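PDB 5FHY: B-type flagellar hook-associated protein 2 from Pseudomonas aeruginosa, which caps the tip of the growing flagellar filament, helping flagellin subunits polymerise there and preventing them from leaking out unassembled. Local coordinates for residues D191-V196 / I210-S215. Residues are numbered along the deposited sequence; the frame is centred on the assembly and turned at random.
Sequences DVIDGV and ITLTVS
Ile193 and Val196 meet Leu212 and Val214 in a small, wholly apolar, buried contact, in which the loop after strand 188-190 and the first residue of strand 196-200 pack against one face of strand 210-215, an end strand of the four-stranded antiparallel sheet within this chain. Both segments belong to the FliD C-terminal family region. The contact illustrates how a turn can contribute to a hydrophobic core through side chains alone. The two valines come closest, with Val196 CG2 4.1 Å from Val214 CG2, while their CA atoms remain 8.7 Å apart; the side chains run past one another rather than meeting head-on. In both valines CG1 is anti to the backbone N (chi1 174°), which places CG2, the touching methyl, beside that nitrogen. The second pair is looser: Ile193, extended through chi2 (178°), brings its terminal CD1 to 4.4 Å from Leu212 CD2.

The loop owes its shape to a type II beta turn from Ile193 to Val196, closed by Val196 N bonding to Ile193 O (3.0 Å). Gly195 supplies the positive phi of 83° that this turn requires, and Asp191 N, bonded to Val196 O, ties the loop's ends together. Leu212 and Val214, two residues apart, both point toward the loop, as beta-strand alternation requires. Tyr36 and Ile38 of strand 34-42 extend the apolar surface next to Ile193 and Leu212. The arrangement is consistent with a hairpin-like connection, closed by a type II turn, packed on an antiparallel sheet that a second subunit continues beyond 210-215 in the cap protein's oligomer.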
# COMPACT_ATOMS: atom_id res chain seq x y z
N ASP B 191 -1.53 53.66 -1.25
CA ASP B 191 -0.54 54.73 -1.16
C ASP B 191 -0.64 55.58 0.11
O ASP B 191 -0.23 56.75 0.12
CB ASP B 191 -0.66 55.63 -2.40
CG ASP B 191 -0.32 54.89 -3.69
OD1 ASP B 191 -0.01 53.69 -3.63
OD2 ASP B 191 -0.38 55.52 -4.78
N VAL B 192 -1.17 55.00 1.19
CA VAL B 192 -1.02 55.60 2.51
C VAL B 192 0.45 55.47 2.85
O VAL B 192 1.09 56.41 3.35
CB VAL B 192 -1.89 54.92 3.58
CG1 VAL B 192 -1.44 55.35 4.97
CG2 VAL B 192 -3.36 55.27 3.36
N ILE B 193 0.98 54.28 2.59
CA ILE B 193 2.41 54.07 2.42
C ILE B 193 2.65 53.93 0.92
O ILE B 193 1.99 53.12 0.27
CB ILE B 193 2.91 52.82 3.17
CG1 ILE B 193 2.37 52.78 4.60
CG2 ILE B 193 4.43 52.78 3.19
CD1 ILE B 193 2.80 51.55 5.37
N ASP B 194 3.56 54.73 0.38
CA ASP B 194 3.80 54.78 -1.07
C ASP B 194 4.07 53.40 -1.68
O ASP B 194 4.97 52.68 -1.25
CB ASP B 194 4.98 55.71 -1.38
CG ASP B 194 5.01 56.16 -2.83
OD1 ASP B 194 3.92 56.43 -3.39
OD2 ASP B 194 6.11 56.23 -3.42
N GLY B 195 3.27 53.04 -2.68
CA GLY B 195 3.46 51.80 -3.41
C GLY B 195 2.84 50.59 -2.74
O GLY B 195 2.94 49.47 -3.25
N VAL B 196 2.18 50.81 -1.61
CA VAL B 196 1.60 49.71 -0.87
C VAL B 196 0.08 49.85 -0.81
O VAL B 196 -0.45 50.91 -0.50
CB VAL B 196 2.15 49.64 0.58
CG1 VAL B 196 1.43 48.57 1.39
CG2 VAL B 196 3.66 49.41 0.56
N ILE B 210 -0.08 45.52 14.62
CA ILE B 210 0.48 44.58 13.65
C ILE B 210 1.81 45.09 13.11
O ILE B 210 1.96 46.28 12.83
CB ILE B 210 -0.51 44.35 12.48
CG1 ILE B 210 -1.82 43.76 12.99
CG2 ILE B 210 0.09 43.43 11.44
CD1 ILE B 210 -1.65 42.41 13.66
N THR B 211 2.79 44.20 12.97
CA THR B 211 4.02 44.55 12.28
C THR B 211 3.90 44.22 10.80
O THR B 211 3.61 43.08 10.43
CB THR B 211 5.24 43.80 12.86
OG1 THR B 211 5.38 44.13 14.25
CG2 THR B 211 6.52 44.20 12.13
N LEU B 212 4.12 45.22 9.94
CA LEU B 212 4.04 45.01 8.50
C LEU B 212 5.41 45.17 7.85
O LEU B 212 6.02 46.24 7.93
CB LEU B 212 3.04 45.97 7.86
CG LEU B 212 2.94 45.84 6.34
CD1 LEU B 212 2.02 44.68 6.00
CD2 LEU B 212 2.45 47.14 5.70
N THR B 213 5.88 44.12 7.19
CA THR B 213 7.22 44.11 6.62
C THR B 213 7.19 44.08 5.10
O THR B 213 6.66 43.16 4.49
CB THR B 213 8.03 42.90 7.12
OG1 THR B 213 7.78 42.69 8.51
CG2 THR B 213 9.52 43.13 6.90
N VAL B 214 7.78 45.10 4.48
CA VAL B 214 7.87 45.16 3.02
C VAL B 214 9.27 44.72 2.59
O VAL B 214 10.26 45.41 2.84
CB VAL B 214 7.57 46.58 2.48
CG1 VAL B 214 7.83 46.64 0.98
CG2 VAL B 214 6.14 46.98 2.81
N SER B 215 9.32 43.56 1.95
CA SER B 215 10.58 42.96 1.50
C SER B 215 10.76 43.08 -0.01
O SER B 215 9.93 42.63 -0.79
CB SER B 215 10.64 41.49 1.90
OG SER B 215 10.09 41.30 3.19